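Local coordinates for protein ftsY (Mycoplasma mycoides, PDB 1ZU4) that is the signal recognition particle receptor FtsY, represented by its NG domain, an N-terminal helical bundle joined to a P-loop domain of the SRP family, at residues Ile45-Val57 with Ser268-Leu280. Residues are numbered along the deposited sequence; the frame is centred on the assembly and turned at random.
Sequences IQTDMGMKMVLKV and SKGGIGLAIKELL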
loop_
_atom_site.group_PDB
_atom_site.type_symbol
_atom_site.label_atom_id
_atom_site.label_comp_id
_atom_site.label_asym_id
_atom_site.label_seq_id
_atom_site.Cartn_x
_atom_site.Cartn_y
_atom_site.Cartn_z
ATOM N N ILE A 45 11.637 -6.918 17.432
ATOM C CA ILE A 45 10.335 -6.614 18.036
ATOM C C ILE A 45 10.045 -5.105 17.914
ATOM O O ILE A 45 8.931 -4.692 17.593
ATOM C CB ILE A 45 10.227 -7.106 19.527
ATOM C CG1 ILE A 45 10.163 -8.638 19.560
ATOM C CG2 ILE A 45 8.958 -6.480 20.191
ATOM C CD1 ILE A 45 10.519 -9.317 20.873
ATOM N N GLN A 46 11.064 -4.285 18.116
ATOM C CA GLN A 46 10.851 -2.840 18.137
ATOM C C GLN A 46 10.517 -2.213 16.787
ATOM O O GLN A 46 10.082 -1.066 16.737
ATOM C CB GLN A 46 12.042 -2.133 18.772
ATOM C CG GLN A 46 12.107 -2.350 20.312
ATOM C CD GLN A 46 13.425 -1.902 20.878
ATOM O OE1 GLN A 46 14.404 -2.654 20.853
ATOM N NE2 GLN A 46 13.470 -0.666 21.401
ATOM N N THR A 47 10.756 -2.941 15.697
ATOM C CA THR A 47 10.348 -2.528 14.337
ATOM C C THR A 47 8.834 -2.588 14.136
ATOM O O THR A 47 8.295 -2.073 13.122
ATOM C CB THR A 47 11.014 -3.415 13.245
ATOM O OG1 THR A 47 10.336 -4.675 13.154
ATOM C CG2 THR A 47 12.486 -3.638 13.530
ATOM N N ASP A 48 8.157 -3.200 15.128
ATOM C CA ASP A 48 6.745 -3.585 15.124
ATOM C C ASP A 48 6.323 -4.539 14.011
ATOM O O ASP A 48 5.197 -4.458 13.546
ATOM C CB ASP A 48 5.817 -2.364 15.148
ATOM C CG ASP A 48 5.921 -1.556 16.449
ATOM O OD1 ASP A 48 6.437 -2.039 17.482
ATOM O OD2 ASP A 48 5.499 -0.401 16.437
ATOM N N MET A 49 7.190 -5.455 13.605
ATOM C CA MET A 49 6.813 -6.433 12.575
ATOM C C MET A 49 5.828 -7.506 13.111
ATOM O O MET A 49 5.156 -8.161 12.341
ATOM C CB MET A 49 8.026 -7.094 11.953
ATOM C CG MET A 49 8.948 -7.839 12.990
ATOM S SD MET A 49 10.200 -8.758 12.130
ATOM C CE MET A 49 11.201 -7.504 11.364
ATOM N N GLY A 50 5.758 -7.656 14.437
ATOM C CA GLY A 50 4.942 -8.685 15.061
ATOM C C GLY A 50 5.691 -9.964 15.412
ATOM O O GLY A 50 6.712 -10.314 14.825
ATOM N N MET A 51 5.155 -10.701 16.373
ATOM C CA MET A 51 5.799 -11.893 16.856
ATOM C C MET A 51 6.168 -12.935 15.833
ATOM O O MET A 51 7.296 -13.499 15.882
ATOM C CB MET A 51 4.918 -12.575 17.913
ATOM C CG MET A 51 4.593 -11.706 19.081
ATOM S SD MET A 51 3.887 -12.747 20.429
ATOM C CE MET A 51 2.291 -13.088 19.729
ATOM N N LYS A 52 5.229 -13.247 14.948
ATOM C CA LYS A 52 5.423 -14.334 14.016
ATOM C C LYS A 52 6.545 -13.986 13.070
ATOM O O LYS A 52 7.326 -14.844 12.712
ATOM C CB LYS A 52 4.138 -14.652 13.224
ATOM C CG LYS A 52 3.006 -15.179 14.114
ATOM C CD LYS A 52 1.999 -16.022 13.319
ATOM C CE LYS A 52 1.222 -17.001 14.236
ATOM N NZ LYS A 52 0.008 -16.390 14.864
ATOM N N MET A 53 6.598 -12.732 12.644
ATOM C CA MET A 53 7.671 -12.238 11.754
ATOM C C MET A 53 9.028 -12.159 12.453
ATOM O O MET A 53 10.035 -12.505 11.856
ATOM C CB MET A 53 7.268 -10.885 11.155
ATOM C CG MET A 53 6.246 -11.020 9.947
ATOM S SD MET A 53 7.163 -11.773 8.535
ATOM C CE MET A 53 5.833 -11.998 7.318
ATOM N N VAL A 54 9.051 -11.691 13.703
ATOM C CA VAL A 54 10.290 -11.727 14.498
ATOM C C VAL A 54 10.844 -13.145 14.496
ATOM O O VAL A 54 12.007 -13.352 14.198
ATOM C CB VAL A 54 10.081 -11.246 15.960
ATOM C CG1 VAL A 54 11.341 -11.443 16.826
ATOM C CG2 VAL A 54 9.717 -9.777 15.945
ATOM N N LEU A 55 9.982 -14.114 14.809
ATOM C CA LEU A 55 10.370 -15.516 14.847
ATOM C C LEU A 55 10.889 -16.037 13.496
ATOM O O LEU A 55 11.921 -16.693 13.427
ATOM C CB LEU A 55 9.180 -16.349 15.329
ATOM C CG LEU A 55 9.363 -17.860 15.319
ATOM C CD1 LEU A 55 10.127 -18.236 16.549
ATOM C CD2 LEU A 55 8.018 -18.556 15.246
ATOM N N LYS A 56 10.174 -15.761 12.425
ATOM C CA LYS A 56 10.597 -16.183 11.083
ATOM C C LYS A 56 11.938 -15.538 10.659
ATOM O O LYS A 56 12.810 -16.214 10.134
ATOM C CB LYS A 56 9.491 -15.892 10.052
ATOM C CG LYS A 56 9.746 -16.552 8.689
ATOM C CD LYS A 56 8.691 -16.203 7.620
ATOM C CE LYS A 56 7.475 -17.121 7.707
ATOM N NZ LYS A 56 6.626 -16.727 8.870
ATOM N N VAL A 57 12.121 -14.248 10.929
ATOM C CA VAL A 57 13.365 -13.550 10.541
ATOM C C VAL A 57 14.562 -14.043 11.374
ATOM O O VAL A 57 15.628 -14.327 10.838
ATOM C CB VAL A 57 13.187 -12.009 10.596
ATOM C CG1 VAL A 57 14.544 -11.280 10.440
ATOM C CG2 VAL A 57 12.273 -11.562 9.457
ATOM N N SER A 268 8.312 5.846 11.681
ATOM C CA SER A 268 9.584 5.463 12.310
ATOM C C SER A 268 9.763 3.961 12.516
ATOM O O SER A 268 10.852 3.527 12.803
ATOM C CB SER A 268 9.770 6.205 13.644
ATOM O OG SER A 268 10.105 7.574 13.412
ATOM N N LYS A 269 8.706 3.166 12.336
ATOM C CA LYS A 269 8.816 1.724 12.561
ATOM C C LYS A 269 8.652 0.905 11.300
ATOM O O LYS A 269 7.514 0.611 10.873
ATOM C CB LYS A 269 7.784 1.260 13.608
ATOM C CG LYS A 269 7.897 2.027 14.951
ATOM C CD LYS A 269 9.359 2.173 15.420
ATOM C CE LYS A 269 9.417 2.787 16.816
ATOM N NZ LYS A 269 8.457 2.064 17.687
ATOM N N GLY A 270 9.779 0.482 10.729
ATOM C CA GLY A 270 9.762 -0.161 9.411
ATOM C C GLY A 270 9.346 -1.617 9.330
ATOM O O GLY A 270 9.435 -2.231 8.275
ATOM N N GLY A 271 8.900 -2.206 10.435
ATOM C CA GLY A 271 8.437 -3.581 10.359
ATOM C C GLY A 271 7.038 -3.681 9.760
ATOM O O GLY A 271 6.525 -4.790 9.499
ATOM N N ILE A 272 6.395 -2.543 9.546
ATOM C CA ILE A 272 4.982 -2.585 9.124
ATOM C C ILE A 272 4.738 -3.328 7.786
ATOM O O ILE A 272 3.691 -3.929 7.585
ATOM C CB ILE A 272 4.359 -1.174 9.088
ATOM C CG1 ILE A 272 2.820 -1.309 8.968
ATOM C CG2 ILE A 272 5.035 -0.335 7.978
ATOM C CD1 ILE A 272 2.046 -0.075 8.928
ATOM N N GLY A 273 5.700 -3.306 6.867
ATOM C CA GLY A 273 5.496 -4.029 5.620
ATOM C C GLY A 273 5.305 -5.510 5.888
ATOM O O GLY A 273 4.521 -6.169 5.207
ATOM N N LEU A 274 6.073 -6.018 6.869
ATOM C CA LEU A 274 6.046 -7.410 7.252
ATOM C C LEU A 274 4.832 -7.736 8.086
ATOM O O LEU A 274 4.319 -8.825 7.999
ATOM C CB LEU A 274 7.315 -7.785 8.011
ATOM C CG LEU A 274 8.622 -7.766 7.213
ATOM C CD1 LEU A 274 9.799 -8.135 8.143
ATOM C CD2 LEU A 274 8.483 -8.780 6.156
ATOM N N ALA A 275 4.426 -6.814 8.940
ATOM C CA ALA A 275 3.208 -6.959 9.710
ATOM C C ALA A 275 2.037 -7.121 8.735
ATOM O O ALA A 275 1.173 -7.948 8.964
ATOM C CB ALA A 275 2.993 -5.719 10.662
ATOM N N ILE A 276 2.011 -6.327 7.649
ATOM C CA ILE A 276 0.947 -6.409 6.651
ATOM C C ILE A 276 0.924 -7.809 5.992
ATOM O O ILE A 276 -0.104 -8.484 5.934
ATOM C CB ILE A 276 1.082 -5.260 5.578
ATOM C CG1 ILE A 276 0.687 -3.911 6.229
ATOM C CG2 ILE A 276 0.220 -5.550 4.340
ATOM C CD1 ILE A 276 1.191 -2.684 5.487
ATOM N N LYS A 277 2.075 -8.215 5.479
ATOM C CA LYS A 277 2.243 -9.530 4.873
ATOM C C LYS A 277 1.719 -10.635 5.830
ATOM O O LYS A 277 0.979 -11.503 5.395
ATOM C CB LYS A 277 3.732 -9.702 4.544
ATOM C CG LYS A 277 4.192 -11.097 4.222
ATOM C CD LYS A 277 3.464 -11.570 2.976
ATOM C CE LYS A 277 3.524 -13.082 2.872
ATOM N NZ LYS A 277 4.842 -13.652 3.339
ATOM N N GLU A 278 2.077 -10.571 7.117
ATOM C CA GLU A 278 1.649 -11.612 8.083
ATOM C C GLU A 278 0.140 -11.563 8.354
ATOM O O GLU A 278 -0.549 -12.564 8.178
ATOM C CB GLU A 278 2.416 -11.496 9.418
ATOM C CG GLU A 278 2.005 -12.518 10.483
ATOM C CD GLU A 278 2.360 -13.923 10.093
ATOM O OE1 GLU A 278 3.377 -14.133 9.396
ATOM O OE2 GLU A 278 1.578 -14.811 10.463
ATOM N N LEU A 279 -0.372 -10.410 8.779
ATOM C CA LEU A 279 -1.758 -10.346 9.163
ATOM C C LEU A 279 -2.747 -10.449 7.992
ATOM O O LEU A 279 -3.732 -11.131 8.147
ATOM C CB LEU A 279 -2.093 -9.097 9.995
ATOM C CG LEU A 279 -3.346 -9.299 10.884
ATOM C CD1 LEU A 279 -3.014 -10.253 12.054
ATOM C CD2 LEU A 279 -3.929 -7.987 11.416
ATOM N N LEU A 280 -2.496 -9.761 6.870
ATOM C CA LEU A 280 -3.445 -9.658 5.747
ATOM C C LEU A 280 -3.191 -10.649 4.673
ATOM O O LEU A 280 -4.129 -11.093 4.067
ATOM C CB LEU A 280 -3.460 -8.240 5.095
ATOM C CG LEU A 280 -4.182 -7.157 5.954
ATOM C CD1 LEU A 280 -3.268 -6.598 7.006
ATOM C CD2 LEU A 280 -4.696 -6.015 5.080
#
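Gly271 N donates to Thr47 O across 2.8 Å, the one hydrogen bond that ties the two segments, at the N-G interface of an SRP-family NG domain: residues 45-57 run from helix 34-46 through a turn into helix 51-64 of the N bundle, and 268-280 hold a turn and helix 272-280 of the G domain. The bond is bent, 136° at the hydrogen, and the donor sits tilted from the carbonyl plane. Close by, Met49 CA leans on Gly271 O at 3.5 Å in a CA-H...O contact. With no side chain on Gly271, the backbones approach to 4.0 Å between the CA atoms of Met49 and Gly271.

Leu274 points from helix 272-280 toward the N domain, between two methionines. Its CD1 meets Met49 CE at 3.6 Å, the two side chains lying side by side and aimed the same way. Met53 folds over the other branch: bent at chi2 (-70°), it lays SD beside Leu274 CB and CD2 and swings CE to 3.6 Å from Lys277 CG. Next to it, Glu278 crosses Lys52 at about a right angle, its OE2 reaching CD of the lysine rather than the ammonium.

Further out, Tyr86 of helix 71-87 touches Leu274 and, through its backbone O, takes a hydrogen bond from Lys277 NZ. Gln241 NE2 binds Asp48 O, while Tyr304 OH bonds to both Gly270 O, in the turn, and Gly273 N, in the helix. Thr47 OG1 bonds to Leu44 O and weakly accepts Met49 N at 3.3 Å.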